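Amidohydrolase (Thermotoga maritima, PDB 3OOQ) is an amidohydrolase of the TIM-barrel clan that probably hydrolyses amide or related C-N bonds, perhaps as an allantoinase, its substrate not being firmly established. Local coordinates at residues 181-184 against 185-188; 187-190 against 191-195; 213-217 against 218-222. All coordinates share one frame; numbering follows the deposited sequence.

Interaction 1 (181-184 against 185-188); sequences DYFT and KVKN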
loop_
_atom_site.group_PDB
_atom_site.type_symbol
_atom_site.label_atom_id
_atom_site.label_comp_id
_atom_site.label_asym_id
_atom_site.label_seq_id
_atom_site.Cartn_x
_atom_site.Cartn_y
_atom_site.Cartn_z
ATOM N N ASP F 181 9.775 -21.216 -22.748
ATOM C CA ASP F 181 10.850 -21.320 -21.794
ATOM C C ASP F 181 10.680 -22.635 -21.022
ATOM O O ASP F 181 11.650 -23.364 -20.833
ATOM C CB ASP F 181 10.842 -20.098 -20.866
ATOM C CG ASP F 181 11.910 -20.154 -19.826
ATOM O OD1 ASP F 181 13.070 -19.860 -20.155
ATOM O OD2 ASP F 181 11.598 -20.499 -18.668
ATOM N N TYR F 182 9.447 -22.924 -20.594
ATOM C CA TYR F 182 9.153 -24.122 -19.828
ATOM C C TYR F 182 9.611 -25.374 -20.575
ATOM O O TYR F 182 10.372 -26.201 -20.049
ATOM C CB TYR F 182 7.655 -24.221 -19.502
ATOM C CG TYR F 182 7.238 -25.563 -18.914
ATOM C CD1 TYR F 182 7.746 -25.999 -17.683
ATOM C CD2 TYR F 182 6.355 -26.405 -19.598
ATOM C CE1 TYR F 182 7.391 -27.207 -17.151
ATOM C CE2 TYR F 182 5.959 -27.639 -19.041
ATOM C CZ TYR F 182 6.505 -28.033 -17.826
ATOM O OH TYR F 182 6.166 -29.245 -17.268
ATOM N N PHE F 183 9.159 -25.520 -21.812
ATOM C CA PHE F 183 9.522 -26.722 -22.561
ATOM C C PHE F 183 11.018 -26.767 -22.928
ATOM O O PHE F 183 11.591 -27.858 -23.039
ATOM C CB PHE F 183 8.592 -26.935 -23.774
ATOM C CG PHE F 183 7.236 -27.472 -23.382
ATOM C CD1 PHE F 183 7.107 -28.776 -22.905
ATOM C CD2 PHE F 183 6.098 -26.670 -23.452
ATOM C CE1 PHE F 183 5.861 -29.282 -22.504
ATOM C CE2 PHE F 183 4.849 -27.163 -23.069
ATOM C CZ PHE F 183 4.732 -28.484 -22.598
ATOM N N THR F 184 11.654 -25.607 -23.096
ATOM C CA THR F 184 13.103 -25.588 -23.333
ATOM C C THR F 184 13.810 -26.247 -22.130
ATOM O O THR F 184 14.730 -27.065 -22.285
ATOM C CB THR F 184 13.628 -24.136 -23.564
ATOM O OG1 THR F 184 13.006 -23.582 -24.725
ATOM C CG2 THR F 184 15.116 -24.098 -23.764
ATOM N N LYS F 185 13.350 -25.911 -20.927
ATOM C CA LYS F 185 13.900 -26.526 -19.716
ATOM C C LYS F 185 13.586 -28.016 -19.600
ATOM O O LYS F 185 14.426 -28.772 -19.128
ATOM C CB LYS F 185 13.418 -25.786 -18.475
ATOM C CG LYS F 185 14.042 -24.428 -18.369
ATOM C CD LYS F 185 13.043 -23.436 -17.825
ATOM C CE LYS F 185 13.393 -22.979 -16.443
ATOM N NZ LYS F 185 13.068 -21.501 -16.248
ATOM N N VAL F 186 12.378 -28.414 -20.003
ATOM C CA VAL F 186 11.993 -29.826 -20.094
ATOM C C VAL F 186 12.963 -30.618 -20.993
ATOM O O VAL F 186 13.444 -31.679 -20.611
ATOM C CB VAL F 186 10.523 -29.998 -20.568
ATOM C CG1 VAL F 186 10.186 -31.495 -20.792
ATOM C CG2 VAL F 186 9.561 -29.391 -19.530
ATOM N N LYS F 187 13.273 -30.076 -22.168
ATOM C CA LYS F 187 14.288 -30.669 -23.036
ATOM C C LYS F 187 15.661 -30.793 -22.386
ATOM O O LYS F 187 16.292 -31.837 -22.510
ATOM C CB LYS F 187 14.378 -29.939 -24.375
ATOM C CG LYS F 187 13.040 -29.906 -25.117
ATOM C CD LYS F 187 13.179 -30.126 -26.600
ATOM C CE LYS F 187 13.806 -28.953 -27.306
ATOM N NZ LYS F 187 14.273 -29.345 -28.672
ATOM N N ASN F 188 16.129 -29.749 -21.696
ATOM C CA ASN F 188 17.419 -29.844 -20.974
ATOM C C ASN F 188 17.404 -30.985 -19.960
ATOM O O ASN F 188 18.356 -31.735 -19.850
ATOM C CB ASN F 188 17.760 -28.546 -20.242
ATOM C CG ASN F 188 18.054 -27.401 -21.183
ATOM O OD1 ASN F 188 18.414 -27.603 -22.346
ATOM N ND2 ASN F 188 17.914 -26.187 -20.683
#

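Interaction 2 (187-190 against 191-195); sequences KNYM and KKKEL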
loop_
_atom_site.group_PDB
_atom_site.type_symbol
_atom_site.label_atom_id
_atom_site.label_comp_id
_atom_site.label_asym_id
_atom_site.label_seq_id
_atom_site.Cartn_x
_atom_site.Cartn_y
_atom_site.Cartn_z
ATOM N N LYS F 187 13.273 -30.076 -22.168
ATOM C CA LYS F 187 14.288 -30.669 -23.036
ATOM C C LYS F 187 15.661 -30.793 -22.386
ATOM O O LYS F 187 16.292 -31.837 -22.510
ATOM C CB LYS F 187 14.378 -29.939 -24.375
ATOM C CG LYS F 187 13.040 -29.906 -25.117
ATOM C CD LYS F 187 13.179 -30.126 -26.600
ATOM C CE LYS F 187 13.806 -28.953 -27.306
ATOM N NZ LYS F 187 14.273 -29.345 -28.672
ATOM N N ASN F 188 16.129 -29.749 -21.696
ATOM C CA ASN F 188 17.419 -29.844 -20.974
ATOM C C ASN F 188 17.404 -30.985 -19.960
ATOM O O ASN F 188 18.356 -31.735 -19.850
ATOM C CB ASN F 188 17.760 -28.546 -20.242
ATOM C CG ASN F 188 18.054 -27.401 -21.183
ATOM O OD1 ASN F 188 18.414 -27.603 -22.346
ATOM N ND2 ASN F 188 17.914 -26.187 -20.683
ATOM N N TYR F 189 16.302 -31.081 -19.228
ATOM C CA TYR F 189 16.083 -32.078 -18.185
ATOM C C TYR F 189 16.166 -33.509 -18.722
ATOM O O TYR F 189 16.791 -34.372 -18.111
ATOM C CB TYR F 189 14.704 -31.832 -17.613
ATOM C CG TYR F 189 14.221 -32.760 -16.530
ATOM C CD1 TYR F 189 13.271 -33.745 -16.808
ATOM C CD2 TYR F 189 14.667 -32.612 -15.213
ATOM C CE1 TYR F 189 12.778 -34.594 -15.780
ATOM C CE2 TYR F 189 14.189 -33.438 -14.193
ATOM C CZ TYR F 189 13.249 -34.417 -14.476
ATOM O OH TYR F 189 12.787 -35.205 -13.435
HETATM N N MSE F 190 15.519 -33.742 -19.852
HETATM C CA MSE F 190 15.607 -35.016 -20.544
HETATM C C MSE F 190 17.033 -35.345 -20.975
HETATM O O MSE F 190 17.482 -36.475 -20.792
HETATM C CB MSE F 190 14.645 -35.045 -21.730
HETATM C CG MSE F 190 13.177 -34.990 -21.291
HETATM SE SE MSE F 190 11.914 -34.824 -22.770
HETATM C CE MSE F 190 12.074 -36.641 -23.519
ATOM N N LYS F 191 17.747 -34.358 -21.514
ATOM C CA LYS F 191 19.120 -34.579 -21.947
ATOM C C LYS F 191 20.024 -34.880 -20.756
ATOM O O LYS F 191 20.927 -35.706 -20.867
ATOM C CB LYS F 191 19.655 -33.394 -22.749
ATOM C CG LYS F 191 18.881 -33.156 -24.032
ATOM C CD LYS F 191 19.284 -31.880 -24.729
ATOM C CE LYS F 191 18.382 -31.648 -25.920
ATOM N NZ LYS F 191 18.661 -30.330 -26.542
ATOM N N LYS F 192 19.767 -34.235 -19.620
ATOM C CA LYS F 192 20.505 -34.557 -18.394
ATOM C C LYS F 192 20.263 -36.002 -17.959
ATOM O O LYS F 192 21.196 -36.695 -17.558
ATOM C CB LYS F 192 20.166 -33.591 -17.258
ATOM C CG LYS F 192 20.763 -32.206 -17.431
ATOM C CD LYS F 192 20.304 -31.294 -16.304
ATOM C CE LYS F 192 20.590 -29.829 -16.600
ATOM N NZ LYS F 192 19.690 -28.948 -15.764
ATOM N N LYS F 193 19.012 -36.450 -18.067
ATOM C CA LYS F 193 18.640 -37.830 -17.735
ATOM C C LYS F 193 19.300 -38.839 -18.652
ATOM O O LYS F 193 19.718 -39.912 -18.206
ATOM C CB LYS F 193 17.136 -38.020 -17.830
ATOM C CG LYS F 193 16.377 -37.672 -16.581
ATOM C CD LYS F 193 14.921 -37.623 -16.928
ATOM C CE LYS F 193 14.072 -38.090 -15.805
ATOM N NZ LYS F 193 12.773 -38.550 -16.345
ATOM N N GLU F 194 19.372 -38.507 -19.935
ATOM C CA GLU F 194 20.000 -39.398 -20.897
ATOM C C GLU F 194 21.522 -39.403 -20.693
ATOM O O GLU F 194 22.153 -40.451 -20.787
ATOM C CB GLU F 194 19.554 -39.069 -22.340
ATOM C CG GLU F 194 18.138 -39.645 -22.685
ATOM C CD GLU F 194 17.446 -38.991 -23.907
ATOM O OE1 GLU F 194 16.208 -38.759 -23.839
ATOM O OE2 GLU F 194 18.127 -38.709 -24.927
ATOM N N LEU F 195 22.100 -38.252 -20.356
ATOM C CA LEU F 195 23.528 -38.166 -20.032
ATOM C C LEU F 195 23.878 -38.945 -18.756
ATOM O O LEU F 195 25.007 -39.400 -18.601
ATOM C CB LEU F 195 23.988 -36.700 -19.926
ATOM C CG LEU F 195 25.441 -36.331 -19.553
ATOM C CD1 LEU F 195 26.441 -36.842 -20.577
ATOM C CD2 LEU F 195 25.600 -34.826 -19.386
HETATM O O HOH W 1 17.414 -30.307 -29.134
#

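Interaction 3 (213-217 against 218-222); sequences GEMVL and RKKIP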
loop_
_atom_site.group_PDB
_atom_site.type_symbol
_atom_site.label_atom_id
_atom_site.label_comp_id
_atom_site.label_asym_id
_atom_site.label_seq_id
_atom_site.Cartn_x
_atom_site.Cartn_y
_atom_site.Cartn_z
ATOM N N GLY F 213 6.182 -32.310 -17.881
ATOM C CA GLY F 213 6.543 -31.749 -19.189
ATOM C C GLY F 213 7.091 -32.842 -20.082
ATOM O O GLY F 213 6.783 -32.904 -21.284
ATOM N N GLU F 214 7.906 -33.712 -19.490
ATOM C CA GLU F 214 8.489 -34.844 -20.213
ATOM C C GLU F 214 7.378 -35.782 -20.719
ATOM O O GLU F 214 7.424 -36.264 -21.864
ATOM C CB GLU F 214 9.503 -35.584 -19.338
ATOM C CG GLU F 214 10.056 -36.872 -19.975
ATOM C CD GLU F 214 11.143 -37.557 -19.151
ATOM O OE1 GLU F 214 11.438 -37.137 -18.007
ATOM O OE2 GLU F 214 11.703 -38.536 -19.657
HETATM N N MSE F 215 6.368 -36.012 -19.881
HETATM C CA MSE F 215 5.213 -36.821 -20.286
HETATM C C MSE F 215 4.574 -36.280 -21.549
HETATM O O MSE F 215 4.292 -37.040 -22.473
HETATM C CB MSE F 215 4.170 -36.910 -19.182
HETATM C CG MSE F 215 4.549 -37.856 -18.071
HETATM SE SE MSE F 215 3.047 -37.999 -16.846
HETATM C CE MSE F 215 3.677 -36.855 -15.343
ATOM N N VAL F 216 4.371 -34.967 -21.570
ATOM C CA VAL F 216 3.845 -34.256 -22.730
ATOM C C VAL F 216 4.772 -34.386 -23.939
ATOM O O VAL F 216 4.314 -34.699 -25.025
ATOM C CB VAL F 216 3.547 -32.770 -22.412
ATOM C CG1 VAL F 216 3.113 -32.010 -23.699
ATOM C CG2 VAL F 216 2.470 -32.663 -21.357
ATOM N N LEU F 217 6.071 -34.171 -23.755
ATOM C CA LEU F 217 7.011 -34.278 -24.878
ATOM C C LEU F 217 7.166 -35.693 -25.416
ATOM O O LEU F 217 7.436 -35.879 -26.605
ATOM C CB LEU F 217 8.381 -33.660 -24.552
ATOM C CG LEU F 217 8.394 -32.144 -24.308
ATOM C CD1 LEU F 217 9.815 -31.617 -24.403
ATOM C CD2 LEU F 217 7.500 -31.399 -25.313
ATOM N N ARG F 218 6.980 -36.685 -24.549
ATOM C CA ARG F 218 6.995 -38.093 -24.965
ATOM C C ARG F 218 5.627 -38.522 -25.455
ATOM O O ARG F 218 5.410 -39.689 -25.718
ATOM C CB ARG F 218 7.441 -39.000 -23.819
ATOM C CG ARG F 218 8.916 -38.938 -23.496
ATOM C CD ARG F 218 9.286 -39.967 -22.424
ATOM N NE ARG F 218 10.674 -39.793 -22.009
ATOM C CZ ARG F 218 11.732 -40.266 -22.672
ATOM N NH1 ARG F 218 11.576 -40.965 -23.789
ATOM N NH2 ARG F 218 12.961 -40.018 -22.223
ATOM N N LYS F 219 4.703 -37.566 -25.559
ATOM C CA LYS F 219 3.340 -37.814 -26.050
ATOM C C LYS F 219 2.523 -38.828 -25.241
ATOM O O LYS F 219 1.584 -39.424 -25.764
ATOM C CB LYS F 219 3.339 -38.199 -27.534
ATOM C CG LYS F 219 3.897 -37.125 -28.435
ATOM C CD LYS F 219 3.658 -37.511 -29.881
ATOM C CE LYS F 219 4.269 -36.532 -30.830
ATOM N NZ LYS F 219 3.728 -36.718 -32.203
ATOM N N LYS F 220 2.855 -39.000 -23.965
ATOM C CA LYS F 220 2.055 -39.863 -23.101
ATOM C C LYS F 220 0.699 -39.223 -22.830
ATOM O O LYS F 220 -0.302 -39.912 -22.712
ATOM C CB LYS F 220 2.786 -40.169 -21.796
ATOM C CG LYS F 220 4.044 -41.003 -21.979
ATOM C CD LYS F 220 4.798 -41.102 -20.650
ATOM C CE LYS F 220 6.015 -42.032 -20.738
ATOM N NZ LYS F 220 5.727 -43.245 -21.583
ATOM N N ILE F 221 0.669 -37.892 -22.745
ATOM C CA ILE F 221 -0.591 -37.169 -22.560
ATOM C C ILE F 221 -0.586 -35.922 -23.427
ATOM O O ILE F 221 0.488 -35.398 -23.729
ATOM C CB ILE F 221 -0.839 -36.755 -21.065
ATOM C CG1 ILE F 221 0.353 -35.983 -20.489
ATOM C CG2 ILE F 221 -1.227 -37.993 -20.218
ATOM C CD1 ILE F 221 0.136 -35.345 -19.058
ATOM N N PRO F 222 -1.779 -35.450 -23.832
ATOM C CA PRO F 222 -1.832 -34.229 -24.623
ATOM C C PRO F 222 -1.727 -32.944 -23.785
ATOM O O PRO F 222 -2.058 -32.938 -22.597
ATOM C CB PRO F 222 -3.230 -34.279 -25.247
ATOM C CG PRO F 222 -4.053 -35.070 -24.251
ATOM C CD PRO F 222 -3.106 -36.088 -23.692
HETATM O O HOH W 2 1.705 -34.798 -26.119
#

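Interaction 1 (181-184 against 185-188)
Two turns of the long helix 172-198 make this contact, and Asp181 and Tyr182 each meet the residue four places on. The helix belongs to the amidohydrolase domain, of the TIM-barrel clan. Asp181 and Lys185 form an i to i+4 salt bridge, with NZ of Lys185 3.0 Å from OD2 of Asp181. The ammonium sits at the syn lone pair of OD2, on the side of the other carboxylate oxygen. The lysine chain bends at chi2, chi3 and chi4 instead of running out straight. This folds it back along the preceding turn, and its CD lies 3.3 Å from the backbone O of Asp181.

One residue further along, Val186 and Tyr182 make a CH-pi contact. CG2 of Val186 lies over one face of the ring, 3.9 Å from its centroid and 17° off the normal. It is displaced toward the phenol end, where CZ of Tyr182 is the nearest ring atom at 3.8 Å. Val186 holds CG1 anti to the backbone N (chi1 174°), which leaves CG2 beside that N and directed back at the tyrosine. The same methyl comes obliquely to the Phe183 ring, 4.2 Å from its CD1.

The backbone supports these pairs with regular helical bonds. Val186 N donates to Tyr182 O at 3.0 Å, and Lys187 N to Phe183 O at 2.9 Å. The Tyr182 hydroxyl is hydrogen-bonded to the backbone O of Lys209.

The aromatic side of the helix packs on helix 208-217, where Leu217 touches Phe183 and Val186. Phe245 meets the Phe183 ring from a loop. On another flank, Leu208 of the second subunit packs on Asp181 and Thr184, so this part of helix 172-198 also lies at a subunit interface.

Interaction 2 (187-190 against 191-195)
Tyr189 and Lys193 are the side chains that meet most closely here, one turn apart near the C-terminal end of helix 172-198. The segment is regular alpha helix and belongs to the amidohydrolase domain.

The backbone bonds follow the i to i+4 pattern. Lys192 N donates to Asn188 O at 2.9 Å, Lys193 N to Tyr189 O at 3.0 Å, and Glu194 N to Met190 O at 2.9 Å.

The van der Waals contact between side chains is made by the methylene chain of Lys193. Its CE lies 3.7 Å from CE1 of Tyr189. The tyrosine has CG anti to the backbone N (chi1 179°), which puts CG beside the carbonyl carbon, and the lysine chain crosses the ring obliquely. A bend at chi3 (146°) carries the end of Lys193 past CE1 toward the acids of helix 208-217. There NZ forms salt bridges with Glu211 and Glu214. The Tyr189 hydroxyl is hydrogen-bonded to Glu211 and to the backbone N of Asp207, so lysine and tyrosine share one acidic partner. Phe203 meets the Tyr189 ring edge-to-face.

A further polar group lies at the subunit interface. Asn188 ND2 donates to the backbone O of Thr206 of the second subunit. Thr204 of that subunit packs on Asn188 and Lys192.

The last kind of contact passes through water. Lys187 and Lys191 stand one turn apart, and their ammonium groups are 5.0 Å from each other, NZ to NZ. Like charges this close would probably disfavour each other, and a water lies between them. It accepts from Lys191 NZ at 2.9 Å and, weakly, from Lys187 NZ at 3.3 Å.

Interaction 3 (213-217 against 218-222)
Glu214 and Arg218 meet where helix 208-217 ends in a Schellman motif. Lys219, with positive phi, is its C-prime residue. Lys220 N donates to Met215 O at 2.9 Å. Lys219 N donates to Val216 O at the same length, but from above the carbonyl plane, well off a lone pair.

The tightly packed side is apolar. The turn brings Ile221 back against the last helical turn. Its CG1 lies 4.0 Å from CG2 of Val216 and 4.1 Å from CB of Met215. Ile221 sets CG1 between its backbone N and carbonyl carbon (chi1 53°), and this branch makes both contacts. Val216 crosses it at about a right angle. A water donates to the backbone O atoms of both Val216 and Ile221 and ties the loop to the helix end. Pro147 and Leu150 of strand 143-153 cover Met215 and Val216, and Phe245 packs on Val216.

The other side is more open. Arg218, Lys219 and Lys220 are exposed. Beyond its backbone bond, the Lys220 side chain adds a loose contact, CD to CG of Met215 at 4.2 Å.

Away from Ile221, Glu214 and Arg218 run side by side in the same direction. Arg218 approaches side-on, and both nitrogens converge on OE2 of Glu214. NE is 2.9 Å away at the anti lone pair, with a nearly straight bond (162°). NH2 is longer at 3.2 Å and more bent. The carboxylate and guanidinium planes are 42° apart. Glu214 OE1 pairs with Lys193. The carboxylate thus has a cation at each oxygen, which would probably favour its ionised form.

How the interactions relate
From the N terminus, interactions 1 and 2 come first, as consecutive turns of helix 172-198 that overlap at Lys187 and Asn188. Neither closes a loop: each spans only neighbouring turns, and both touch the second subunit. The chain then leaves this helix and returns in helix 208-217. Interaction 3 closes the tight turn after that helix and leads into strand 223-227. None of the three nests in another. The two helices are tied across their interface: Phe183 and Val186 of interaction 1 pack on 213-217, and Lys187, shared by interactions 1 and 2, touches Leu217. Interaction 3 also rests on strand 143-153, so it joins the end of helix 208-217 to the sheet.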